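Long-range contact in molybdenum-binding-protein (PDB 1H9M), which binds molybdate in the cytoplasm and probably serves molybdenum homeostasis by storing or buffering the oxyanion: residues A8-K20 with E27-A39. Sequence-based numbering, arbitrary orientation. Where two conformers were deposited one is given.
Sequences ARNVFKGTVSALK and EVDILLGGGDKLA. With MOO (molybdate ion), chain E.
Asp-29 receives two successive backbone N-H groups, those of Ser-17 and Ala-18, on its one carbonyl oxygen, which identifies a classic beta bulge in the antiparallel hairpin of a TOBE domain, a member of the OB clan. The Ser-17 N to Asp-29 O bond measures 2.8 Å, its donor standing above the carbonyl plane; that from Ala-18 N is weak at 3.5 Å. Asp-29 N returns a bond to Ala-18 O, and CG, turned anti to its own carbonyl carbon (chi1 -48°), brings OD2 to 3.8 Å from Ala-18 CB. Two residues back, Glu-27 is held by paired backbone bonds with Lys-20, while its extended side chain reaches past the hairpin, where OE2 forms a salt bridge with Arg-81 NH2. Leu-31 closes a second such pair with Thr-15, where Leu-31 N meets Thr-15 O at 2.7 Å and 171°, nearly straight. The other face is apolar: the side chains of Val-28 and Val-16 cross at about a right angle, Val-28 CG1 lying 3.9 Å from Val-16 CG2. At the far end of segment 8-20, Arg-9 CG comes 3.2 Å from molybdate O2, and the chain then bends, NE bonding to Ser-7 O; an alanine here would probably leave that flank of the anion uncovered and Ser-7 O without its guanidinium partner. Arg-9 N donates to molybdate O2 at 2.9 Å, with an N-H...O angle of 142°.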
loop_
_atom_site.group_PDB
_atom_site.type_symbol
_atom_site.label_atom_id
_atom_site.label_comp_id
_atom_site.label_asym_id
_atom_site.label_seq_id
_atom_site.Cartn_x
_atom_site.Cartn_y
_atom_site.Cartn_z
ATOM N N ALA A 8 -3.646 11.734 5.032
ATOM C CA ALA A 8 -4.668 10.709 4.736
ATOM C C ALA A 8 -6.060 11.338 4.784
ATOM O O ALA A 8 -6.508 11.858 5.812
ATOM C CB ALA A 8 -4.660 9.550 5.700
ATOM N N ARG A 9 -6.820 10.998 3.732
ATOM C CA ARG A 9 -8.167 11.525 3.658
ATOM C C ARG A 9 -9.139 10.771 4.567
ATOM O O ARG A 9 -10.253 11.287 4.678
ATOM C CB ARG A 9 -8.683 11.472 2.214
ATOM C CG ARG A 9 -7.805 12.209 1.201
ATOM C CD ARG A 9 -7.851 13.724 1.451
ATOM N NE ARG A 9 -6.882 14.113 2.462
ATOM C CZ ARG A 9 -6.944 15.240 3.167
ATOM N NH1 ARG A 9 -7.957 16.044 2.865
ATOM N NH2 ARG A 9 -6.053 15.533 4.081
ATOM N N ASN A 10 -8.810 9.573 5.022
ATOM C CA ASN A 10 -9.718 8.807 5.881
ATOM C C ASN A 10 -9.159 8.652 7.260
ATOM O O ASN A 10 -8.147 7.973 7.475
ATOM C CB ASN A 10 -9.842 7.404 5.227
ATOM C CG ASN A 10 -10.353 7.596 3.787
ATOM O OD1 ASN A 10 -11.393 8.248 3.581
ATOM N ND2 ASN A 10 -9.544 7.141 2.845
ATOM N N VAL A 11 -9.897 9.243 8.251
ATOM C CA VAL A 11 -9.461 9.099 9.654
ATOM C C VAL A 11 -10.745 8.719 10.410
ATOM O O VAL A 11 -11.613 9.584 10.513
ATOM C CB VAL A 11 -8.812 10.361 10.242
ATOM C CG1 VAL A 11 -8.480 10.121 11.739
ATOM C CG2 VAL A 11 -7.496 10.717 9.540
ATOM N N PHE A 12 -10.895 7.457 10.761
ATOM C CA PHE A 12 -12.116 6.963 11.378
ATOM C C PHE A 12 -11.923 6.768 12.882
ATOM O O PHE A 12 -11.003 6.082 13.311
ATOM C CB PHE A 12 -12.559 5.653 10.786
ATOM C CG PHE A 12 -12.634 5.564 9.286
ATOM C CD1 PHE A 12 -11.654 4.920 8.571
ATOM C CD2 PHE A 12 -13.730 6.079 8.603
ATOM C CE1 PHE A 12 -11.737 4.805 7.197
ATOM C CE2 PHE A 12 -13.811 5.976 7.220
ATOM C CZ PHE A 12 -12.821 5.330 6.521
ATOM N N LYS A 13 -12.919 7.188 13.675
ATOM C CA LYS A 13 -12.854 6.906 15.109
ATOM C C LYS A 13 -13.565 5.617 15.469
ATOM O O LYS A 13 -14.585 5.232 14.906
ATOM C CB LYS A 13 -13.500 8.072 15.888
ATOM C CG LYS A 13 -12.691 9.359 15.843
ATOM C CD LYS A 13 -13.386 10.489 16.580
ATOM C CE LYS A 13 -12.837 11.862 16.208
ATOM N NZ LYS A 13 -13.653 12.949 16.835
ATOM N N GLY A 14 -12.961 4.892 16.417
ATOM C CA GLY A 14 -13.577 3.641 16.834
ATOM C C GLY A 14 -13.010 3.077 18.106
ATOM O O GLY A 14 -12.216 3.708 18.793
ATOM N N THR A 15 -13.441 1.853 18.421
ATOM C CA THR A 15 -12.955 1.158 19.604
ATOM C C THR A 15 -12.509 -0.276 19.262
ATOM O O THR A 15 -13.186 -0.957 18.471
ATOM C CB THR A 15 -13.940 0.954 20.795
ATOM O OG1 THR A 15 -15.099 0.333 20.221
ATOM C CG2 THR A 15 -14.380 2.319 21.325
ATOM N N VAL A 16 -11.409 -0.650 19.872
ATOM C CA VAL A 16 -10.889 -1.998 19.686
ATOM C C VAL A 16 -11.927 -2.994 20.205
ATOM O O VAL A 16 -12.381 -2.855 21.359
ATOM C CB VAL A 16 -9.524 -2.230 20.349
ATOM C CG1 VAL A 16 -9.116 -3.680 20.161
ATOM C CG2 VAL A 16 -8.455 -1.313 19.755
ATOM N N SER A 17 -12.312 -3.965 19.394
ATOM C CA SER A 17 -13.228 -4.984 19.916
ATOM C C SER A 17 -12.497 -6.276 20.204
ATOM O O SER A 17 -12.947 -7.134 21.003
ATOM C CB SER A 17 -14.352 -5.158 18.896
ATOM O OG SER A 17 -13.762 -5.525 17.661
ATOM N N ALA A 18 -11.295 -6.425 19.629
ATOM C CA ALA A 18 -10.498 -7.612 19.928
ATOM C C ALA A 18 -9.107 -7.439 19.337
ATOM O O ALA A 18 -8.999 -6.705 18.340
ATOM C CB ALA A 18 -11.110 -8.875 19.366
ATOM N N LEU A 19 -8.153 -8.162 19.900
ATOM C CA LEU A 19 -6.766 -8.112 19.485
ATOM C C LEU A 19 -6.241 -9.554 19.460
ATOM O O LEU A 19 -6.517 -10.294 20.431
ATOM C CB LEU A 19 -5.899 -7.331 20.455
ATOM C CG LEU A 19 -4.399 -7.315 20.420
ATOM C CD1 LEU A 19 -3.932 -6.405 19.277
ATOM C CD2 LEU A 19 -3.656 -6.884 21.689
ATOM N N LYS A 20 -5.491 -9.856 18.419
ATOM C CA LYS A 20 -4.852 -11.176 18.332
ATOM C C LYS A 20 -3.372 -10.918 18.031
ATOM O O LYS A 20 -2.989 -10.353 17.000
ATOM C CB LYS A 20 -5.422 -12.137 17.271
ATOM C CG LYS A 20 -4.639 -13.465 17.307
ATOM C CD LYS A 20 -5.118 -14.538 16.359
ATOM C CE LYS A 20 -4.116 -15.728 16.347
ATOM N NZ LYS A 20 -4.658 -16.776 15.416
ATOM N N GLU A 27 -3.290 -8.658 14.816
ATOM C CA GLU A 27 -4.507 -8.293 14.137
ATOM C C GLU A 27 -5.415 -7.552 15.147
ATOM O O GLU A 27 -5.678 -8.164 16.203
ATOM C CB GLU A 27 -5.251 -9.525 13.611
ATOM C CG GLU A 27 -6.557 -9.077 12.989
ATOM C CD GLU A 27 -7.394 -10.212 12.438
ATOM O OE1 GLU A 27 -6.899 -11.089 11.719
ATOM O OE2 GLU A 27 -8.612 -10.176 12.772
ATOM N N VAL A 28 -5.897 -6.403 14.734
ATOM C CA VAL A 28 -6.772 -5.590 15.609
ATOM C C VAL A 28 -8.116 -5.384 14.932
ATOM O O VAL A 28 -8.265 -5.017 13.757
ATOM C CB VAL A 28 -6.107 -4.221 15.859
ATOM C CG1 VAL A 28 -6.939 -3.442 16.888
ATOM C CG2 VAL A 28 -4.651 -4.303 16.271
ATOM N N ASP A 29 -9.167 -5.838 15.651
ATOM C CA ASP A 29 -10.517 -5.668 15.126
ATOM C C ASP A 29 -11.135 -4.464 15.839
ATOM O O ASP A 29 -10.874 -4.175 17.001
ATOM C CB ASP A 29 -11.365 -6.930 15.356
ATOM C CG ASP A 29 -10.524 -8.123 14.888
ATOM O OD1 ASP A 29 -9.980 -8.011 13.757
ATOM O OD2 ASP A 29 -10.335 -9.100 15.640
ATOM N N ILE A 30 -11.749 -3.641 15.033
ATOM C CA ILE A 30 -12.242 -2.353 15.490
ATOM C C ILE A 30 -13.689 -2.184 15.143
ATOM O O ILE A 30 -14.182 -2.458 14.066
ATOM C CB ILE A 30 -11.468 -1.180 14.863
ATOM C CG1 ILE A 30 -9.974 -1.243 15.418
ATOM C CG2 ILE A 30 -11.965 0.197 15.192
ATOM C CD1 ILE A 30 -9.204 -0.716 14.215
ATOM N N LEU A 31 -14.448 -1.621 16.148
ATOM C CA LEU A 31 -15.856 -1.332 15.821
ATOM C C LEU A 31 -15.918 0.158 15.584
ATOM O O LEU A 31 -15.477 0.976 16.411
ATOM C CB LEU A 31 -16.746 -1.744 17.007
ATOM C CG LEU A 31 -18.227 -1.372 16.821
ATOM C CD1 LEU A 31 -18.868 -2.286 15.800
ATOM C CD2 LEU A 31 -18.913 -1.524 18.200
ATOM N N LEU A 32 -16.429 0.534 14.419
ATOM C CA LEU A 32 -16.498 1.936 14.073
ATOM C C LEU A 32 -17.722 2.564 14.733
ATOM O O LEU A 32 -18.689 1.901 15.053
ATOM C CB LEU A 32 -16.507 2.266 12.581
ATOM C CG LEU A 32 -15.207 1.716 11.922
ATOM C CD1 LEU A 32 -15.267 2.120 10.454
ATOM C CD2 LEU A 32 -13.978 2.292 12.602
ATOM N N GLY A 33 -17.578 3.869 14.815
ATOM C CA GLY A 33 -18.491 4.785 15.458
ATOM C C GLY A 33 -19.935 4.537 15.071
ATOM O O GLY A 33 -20.862 4.815 15.836
ATOM N N GLY A 34 -20.160 4.116 13.833
ATOM C CA GLY A 34 -21.477 3.725 13.353
ATOM C C GLY A 34 -21.280 2.317 12.795
ATOM O O GLY A 34 -20.386 2.112 11.968
ATOM N N GLY A 35 -21.997 1.351 13.326
ATOM C CA GLY A 35 -22.027 -0.038 13.032
ATOM C C GLY A 35 -20.936 -0.828 12.347
ATOM O O GLY A 35 -20.852 -2.067 12.414
ATOM N N ASP A 36 -20.238 -0.195 11.435
ATOM C CA ASP A 36 -19.189 -0.756 10.604
ATOM C C ASP A 36 -18.040 -1.278 11.454
ATOM O O ASP A 36 -17.796 -0.890 12.577
ATOM C CB ASP A 36 -18.697 0.286 9.606
ATOM C CG ASP A 36 -19.714 0.517 8.499
ATOM O OD1 ASP A 36 -19.914 -0.425 7.699
ATOM O OD2 ASP A 36 -20.299 1.612 8.425
ATOM N N LYS A 37 -17.351 -2.252 10.868
ATOM C CA LYS A 37 -16.229 -2.903 11.503
ATOM C C LYS A 37 -14.994 -2.832 10.607
ATOM O O LYS A 37 -15.122 -2.833 9.387
ATOM C CB LYS A 37 -16.554 -4.356 11.789
ATOM C CG LYS A 37 -17.162 -4.629 13.172
ATOM C CD LYS A 37 -17.784 -6.021 13.112
ATOM N N LEU A 38 -13.838 -2.784 11.259
ATOM C CA LEU A 38 -12.605 -2.829 10.434
ATOM C C LEU A 38 -11.646 -3.826 11.015
ATOM O O LEU A 38 -11.665 -4.181 12.201
ATOM C CB LEU A 38 -11.935 -1.460 10.461
ATOM C CG LEU A 38 -12.382 -0.293 9.595
ATOM C CD1 LEU A 38 -11.374 0.839 9.823
ATOM C CD2 LEU A 38 -12.490 -0.611 8.119
ATOM N N ALA A 39 -10.749 -4.433 10.154
ATOM C CA ALA A 39 -9.638 -5.149 10.779
ATOM C C ALA A 39 -8.312 -4.461 10.315
ATOM O O ALA A 39 -8.271 -4.143 9.127
ATOM C CB ALA A 39 -9.659 -6.606 10.312
HETATM MO MO MOO E . -3.738 11.272 0.876
HETATM O O1 MOO E . -3.103 10.567 -0.639
HETATM O O2 MOO E . -5.175 10.351 1.457
HETATM O O3 MOO E . -2.363 11.228 2.005
HETATM O O4 MOO E . -4.167 12.968 0.424
#